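Local coordinates for uncharacterized protein DUF849 (Burkholderia xenovorans LB400, PDB 3E02), which binds zinc and probably cleaves beta-keto acids such as 3-keto-5-aminohexanoate on a TIM-barrel scaffold, at residues M93-R98 with F152-R157; L231-A236 with M241-M246. All coordinates share one frame; numbering follows the deposited sequence. Where two conformers were deposited one is given.

Contact 1. Residues M93-R98 with F152-R157; sequences MSLDER and FSQIER
Arg-157 reaches from helix 152-163 to Asp-96 of helix 95-105, and both terminal nitrogens settle on one carboxylate oxygen. NH2 of Arg-157 meets OD1 of Asp-96 at 3.1 Å, nearly along its C-O bond. NH1 of Arg-157 reaches OD1 of Asp-96 at 3.2 Å on the anti side, tilted out of the carboxylate plane. The two flat groups stand almost perpendicular (87°), and both hydrogen bonds are bent. With CG anti to the backbone N (chi1 -179°), the extended chain carries NH1 and NH2 over to Asp-96, while NE is salt-bridged to Glu-161 of its own helix.

Beside this bridge lies Leu-95, whose CD2 is 3.6 Å from CG of Gln-154 and 3.5 Å from NH1 of Arg-157. The Gln-154 amide oxygen turns to the Ser-149 hydroxyl and Thr-151 N. A capping box starts helix 95-105: Ser-94 N bonds straight to Glu-97 OE2 (3.1 Å), Ser-94 OG joins from the same face, and Glu-97 N returns a weak bond to Ser-94 OG.

Joining outer TIM-barrel helices, this two-bond bridge to one oxygen is probably modest, and the like charge of Arg-103 near NH2 would probably weaken it; Leu-95 backs it against Gln-154 and Arg-157.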
loop_
_atom_site.group_PDB
_atom_site.type_symbol
_atom_site.label_atom_id
_atom_site.label_comp_id
_atom_site.label_asym_id
_atom_site.label_seq_id
_atom_site.Cartn_x
_atom_site.Cartn_y
_atom_site.Cartn_z
HETATM N N MSE A 93 -15.536 4.799 -32.707
HETATM C CA MSE A 93 -15.122 5.875 -33.632
HETATM C C MSE A 93 -13.629 5.834 -33.903
HETATM O O MSE A 93 -12.856 5.413 -33.045
HETATM C CB MSE A 93 -15.466 7.249 -33.061
HETATM C CG MSE A 93 -16.943 7.464 -32.906
HETATM SE SE MSE A 93 -17.298 9.231 -32.217
HETATM C CE MSE A 93 -19.267 9.078 -32.084
ATOM N N SER A 94 -13.237 6.287 -35.090
ATOM C CA SER A 94 -11.830 6.356 -35.484
ATOM C C SER A 94 -11.190 7.578 -34.822
ATOM O O SER A 94 -11.902 8.449 -34.319
ATOM C CB SER A 94 -11.715 6.494 -36.991
ATOM O OG SER A 94 -12.371 7.678 -37.426
ATOM N N LEU A 95 -9.861 7.657 -34.852
ATOM C CA LEU A 95 -9.160 8.800 -34.242
ATOM C C LEU A 95 -9.479 10.113 -34.965
ATOM O O LEU A 95 -9.573 11.153 -34.304
ATOM C CB LEU A 95 -7.636 8.582 -34.139
ATOM C CG LEU A 95 -6.861 9.610 -33.276
ATOM C CD1 LEU A 95 -7.351 9.648 -31.813
ATOM C CD2 LEU A 95 -5.381 9.334 -33.313
ATOM N N ASP A 96 -9.647 10.058 -36.295
ATOM C CA ASP A 96 -10.032 11.235 -37.114
ATOM C C ASP A 96 -11.342 11.813 -36.609
ATOM O O ASP A 96 -11.419 13.009 -36.325
ATOM C CB ASP A 96 -10.224 10.878 -38.603
ATOM C CG ASP A 96 -8.913 10.592 -39.348
ATOM O OD1 ASP A 96 -7.815 10.951 -38.874
ATOM O OD2 ASP A 96 -8.998 10.012 -40.458
ATOM N N GLU A 97 -12.356 10.952 -36.487
ATOM C CA GLU A 97 -13.652 11.363 -35.946
ATOM C C GLU A 97 -13.496 11.922 -34.525
ATOM O O GLU A 97 -14.052 12.952 -34.186
ATOM C CB GLU A 97 -14.616 10.192 -35.828
ATOM C CG GLU A 97 -15.092 9.533 -37.088
ATOM C CD GLU A 97 -15.908 8.296 -36.737
ATOM O OE1 GLU A 97 -16.994 8.472 -36.132
ATOM O OE2 GLU A 97 -15.461 7.166 -37.041
ATOM N N ARG A 98 -12.731 11.207 -33.705
ATOM C CA ARG A 98 -12.541 11.578 -32.304
ATOM C C ARG A 98 -11.882 12.937 -32.058
ATOM O O ARG A 98 -12.322 13.659 -31.161
ATOM C CB ARG A 98 -11.787 10.478 -31.574
ATOM C CG ARG A 98 -12.632 9.216 -31.375
ATOM C CD ARG A 98 -11.741 8.082 -30.945
ATOM N NE ARG A 98 -11.070 8.435 -29.692
ATOM C CZ ARG A 98 -10.089 7.746 -29.112
ATOM N NH1 ARG A 98 -9.631 6.622 -29.635
ATOM N NH2 ARG A 98 -9.564 8.189 -27.977
ATOM N N PHE A 152 0.649 4.608 -28.377
ATOM C CA PHE A 152 1.644 5.669 -28.178
ATOM C C PHE A 152 1.678 6.646 -29.368
ATOM O O PHE A 152 1.759 7.847 -29.167
ATOM C CB PHE A 152 3.023 5.089 -27.845
ATOM C CG PHE A 152 3.119 4.598 -26.435
ATOM C CD1 PHE A 152 2.739 3.304 -26.100
ATOM C CD2 PHE A 152 3.551 5.448 -25.428
ATOM C CE1 PHE A 152 2.819 2.856 -24.780
ATOM C CE2 PHE A 152 3.633 5.017 -24.111
ATOM C CZ PHE A 152 3.266 3.732 -23.784
ATOM N N SER A 153 1.568 6.129 -30.592
ATOM C CA SER A 153 1.484 6.992 -31.786
ATOM C C SER A 153 0.233 7.889 -31.774
ATOM O O SER A 153 0.314 9.084 -32.090
ATOM C CB SER A 153 1.512 6.161 -33.067
ATOM O OG SER A 153 2.738 5.461 -33.164
ATOM N N GLN A 154 -0.905 7.316 -31.406
ATOM C CA GLN A 154 -2.178 8.063 -31.338
ATOM C C GLN A 154 -2.118 9.164 -30.281
ATOM O O GLN A 154 -2.532 10.297 -30.536
ATOM C CB GLN A 154 -3.362 7.124 -31.094
ATOM C CG GLN A 154 -3.701 6.269 -32.309
ATOM C CD GLN A 154 -4.857 5.323 -32.061
ATOM O OE1 GLN A 154 -4.943 4.663 -31.019
ATOM N NE2 GLN A 154 -5.759 5.240 -33.028
ATOM N N ILE A 155 -1.587 8.832 -29.103
ATOM C CA ILE A 155 -1.444 9.810 -28.011
ATOM C C ILE A 155 -0.530 10.955 -28.446
ATOM O O ILE A 155 -0.880 12.124 -28.274
ATOM C CB ILE A 155 -0.933 9.166 -26.705
ATOM C CG1 ILE A 155 -1.962 8.145 -26.171
ATOM C CG2 ILE A 155 -0.683 10.263 -25.656
ATOM C CD1 ILE A 155 -1.393 7.150 -25.138
ATOM N N GLU A 156 0.618 10.615 -29.032
ATOM C CA GLU A 156 1.564 11.624 -29.516
ATOM C C GLU A 156 0.931 12.572 -30.551
ATOM O O GLU A 156 1.172 13.773 -30.480
ATOM C CB GLU A 156 2.810 10.965 -30.090
ATOM C CG GLU A 156 3.898 11.974 -30.482
ATOM C CD GLU A 156 5.249 11.352 -30.754
ATOM O OE1 GLU A 156 5.499 10.204 -30.328
ATOM O OE2 GLU A 156 6.081 12.041 -31.376
ATOM N N ARG A 157 0.127 12.021 -31.472
ATOM C CA ARG A 157 -0.585 12.804 -32.512
ATOM C C ARG A 157 -1.548 13.797 -31.853
ATOM O O ARG A 157 -1.530 14.995 -32.162
ATOM C CB ARG A 157 -1.361 11.871 -33.462
ATOM C CG ARG A 157 -2.128 12.564 -34.615
ATOM C CD ARG A 157 -3.103 11.626 -35.330
ATOM N NE ARG A 157 -3.991 12.403 -36.201
ATOM C CZ ARG A 157 -5.168 12.005 -36.695
ATOM N NH1 ARG A 157 -5.657 10.779 -36.476
ATOM N NH2 ARG A 157 -5.857 12.864 -37.451
#

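Contact 2. Residues L231-A236 with M241-M246; sequences LSVLAA and MPFVTM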
loop_
_atom_site.group_PDB
_atom_site.type_symbol
_atom_site.label_atom_id
_atom_site.label_comp_id
_atom_site.label_asym_id
_atom_site.label_seq_id
_atom_site.Cartn_x
_atom_site.Cartn_y
_atom_site.Cartn_z
ATOM N N LEU A 231 -4.459 15.743 -8.856
ATOM C CA LEU A 231 -5.234 14.506 -8.865
ATOM C C LEU A 231 -6.699 14.875 -9.061
ATOM O O LEU A 231 -7.181 15.835 -8.450
ATOM C CB LEU A 231 -5.101 13.770 -7.523
ATOM C CG LEU A 231 -5.910 12.487 -7.289
ATOM C CD1 LEU A 231 -5.478 11.398 -8.277
ATOM C CD2 LEU A 231 -5.815 12.022 -5.837
ATOM N N SER A 232 -7.378 14.148 -9.954
ATOM C CA SER A 232 -8.830 14.202 -10.078
ATOM C C SER A 232 -9.303 12.745 -10.135
ATOM O O SER A 232 -8.535 11.825 -10.507
ATOM C CB SER A 232 -9.292 15.032 -11.271
ATOM O OG SER A 232 -10.708 15.213 -11.233
ATOM N N VAL A 233 -10.552 12.523 -9.744
ATOM C CA VAL A 233 -11.115 11.184 -9.679
ATOM C C VAL A 233 -12.562 11.152 -10.196
ATOM O O VAL A 233 -13.334 12.085 -9.960
ATOM C CB VAL A 233 -11.092 10.637 -8.209
ATOM C CG1 VAL A 233 -11.898 9.362 -8.055
ATOM C CG2 VAL A 233 -9.639 10.424 -7.698
ATOM N N LEU A 234 -12.872 10.095 -10.941
ATOM C CA LEU A 234 -14.251 9.750 -11.308
ATOM C C LEU A 234 -14.403 8.263 -11.014
ATOM O O LEU A 234 -13.420 7.496 -11.096
ATOM C CB LEU A 234 -14.560 10.045 -12.778
ATOM C CG LEU A 234 -14.211 9.032 -13.878
ATOM C CD1 LEU A 234 -15.270 7.907 -13.986
ATOM C CD2 LEU A 234 -14.051 9.710 -15.214
ATOM N N ALA A 235 -15.623 7.846 -10.688
ATOM C CA ALA A 235 -15.924 6.417 -10.509
ATOM C C ALA A 235 -17.312 6.136 -11.044
ATOM O O ALA A 235 -18.196 6.998 -10.980
ATOM C CB ALA A 235 -15.752 5.969 -9.070
ATOM N N ALA A 236 -17.484 4.939 -11.608
ATOM C CA ALA A 236 -18.738 4.543 -12.245
ATOM C C ALA A 236 -19.867 4.236 -11.249
ATOM O O ALA A 236 -19.633 3.639 -10.191
ATOM C CB ALA A 236 -18.494 3.312 -13.152
HETATM N N MSE A 241 -19.820 8.754 -5.588
HETATM C CA MSE A 241 -19.707 9.598 -4.385
HETATM C C MSE A 241 -18.610 9.208 -3.391
HETATM O O MSE A 241 -17.858 10.089 -2.954
HETATM C CB MSE A 241 -21.070 9.821 -3.721
HETATM C CG MSE A 241 -21.983 10.672 -4.598
HETATM SE SE MSE A 241 -21.326 12.499 -4.902
HETATM C CE MSE A 241 -22.515 12.984 -6.343
ATOM N N PRO A 242 -18.507 7.916 -3.028
ATOM C CA PRO A 242 -17.390 7.507 -2.150
ATOM C C PRO A 242 -16.018 7.806 -2.737
ATOM O O PRO A 242 -15.146 8.288 -2.019
ATOM C CB PRO A 242 -17.578 5.989 -2.012
ATOM C CG PRO A 242 -18.954 5.731 -2.385
ATOM C CD PRO A 242 -19.433 6.797 -3.277
ATOM N N PHE A 243 -15.839 7.543 -4.033
ATOM C CA PHE A 243 -14.530 7.806 -4.675
ATOM C C PHE A 243 -14.155 9.278 -4.765
ATOM O O PHE A 243 -13.026 9.617 -4.450
ATOM C CB PHE A 243 -14.385 7.110 -6.031
ATOM C CG PHE A 243 -13.788 5.755 -5.903
ATOM C CD1 PHE A 243 -14.507 4.717 -5.313
ATOM C CD2 PHE A 243 -12.463 5.540 -6.257
ATOM C CE1 PHE A 243 -13.927 3.457 -5.138
ATOM C CE2 PHE A 243 -11.879 4.293 -6.085
ATOM C CZ PHE A 243 -12.596 3.264 -5.520
ATOM N N VAL A 244 -15.088 10.133 -5.173
ATOM C CA VAL A 244 -14.804 11.573 -5.243
ATOM C C VAL A 244 -14.638 12.173 -3.838
ATOM O O VAL A 244 -13.869 13.107 -3.692
ATOM C CB VAL A 244 -15.789 12.369 -6.108
ATOM C CG1 VAL A 244 -15.720 11.861 -7.570
ATOM C CG2 VAL A 244 -17.228 12.324 -5.567
ATOM N N THR A 245 -15.347 11.643 -2.828
ATOM C CA THR A 245 -15.155 12.079 -1.424
ATOM C C THR A 245 -13.731 11.699 -0.973
ATOM O O THR A 245 -13.023 12.511 -0.355
ATOM C CB THR A 245 -16.219 11.517 -0.493
ATOM O OG1 THR A 245 -17.506 11.931 -0.973
ATOM C CG2 THR A 245 -16.020 12.010 0.964
HETATM N N MSE A 246 -13.313 10.473 -1.294
HETATM C CA MSE A 246 -11.945 9.989 -1.010
HETATM C C MSE A 246 -10.923 10.945 -1.667
HETATM O O MSE A 246 -9.948 11.363 -1.030
HETATM C CB MSE A 246 -11.818 8.528 -1.508
HETATM C CG MSE A 246 -10.679 7.655 -0.999
HETATM SE SE MSE A 246 -11.430 5.773 -0.870
HETATM C CE MSE A 246 -12.079 5.574 -2.561
#
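Met-241 O, in the first turn of helix 240-249, accepts two bonds from Thr-245: the hydroxyl OG1 at 2.7 Å and the backbone N at 3.0 Å. The two donors arrive from opposite faces of the carbonyl plane, OG1 lying 35° out of it, which ties the Thr-245 side chain back onto its own helix. This helix belongs to the beta-alpha-beta unit of strand 229-235, helix 240-249 and strand 253-256 in the TIM barrel, and it runs back along the strand before it, nearly antiparallel (170°); the axes of these short segments come within 7.1 Å.

No hydrogen bond joins strand to helix; the join is apolar. CB of Ala-235 presses on CB of Phe-243 at 3.5 Å, and it lies only slightly farther from CG of that ring. Two residues earlier on the strand, Val-233 places CG1 anti to its backbone N (chi1 169°), near the plane of the Phe-243 ring at its edge and 3.9 Å from CB of Phe-243. The ring continues away from the strand to meet Phe-201 of strand 195-201, while Val-244 extends the packing to Val-254 and to Ile-280 of helix 273-286. Backbone bonds to Cys-199 and Arg-255 hold strand 229-235 between its two neighbours in the sheet. Thr-245 also packs on Thr-245 of a neighbouring subunit.

Val-244 itself touches the strand through one methyl, CG1, which sits 3.4 Å from the backbone O of Val-233.

Contact 2 is buried and contact 1 lies at the surface, on opposite sides of the chain's centre, with about 27 Å between their centres and no shared element. The kind of join differs too: 231-236 with 241-246 packs a barrel strand against the helix that follows it, whereas 93-98 with 152-157 bridges two helices that follow adjacent barrel strands. Chemistry follows place. The buried contact relies on small aliphatic groups and an aromatic ring, with no polar bond across it; the surface one combines a charged pair with Leu-95 against Gln-154. Each also adjoins a different neighbouring subunit of the four-chain assembly.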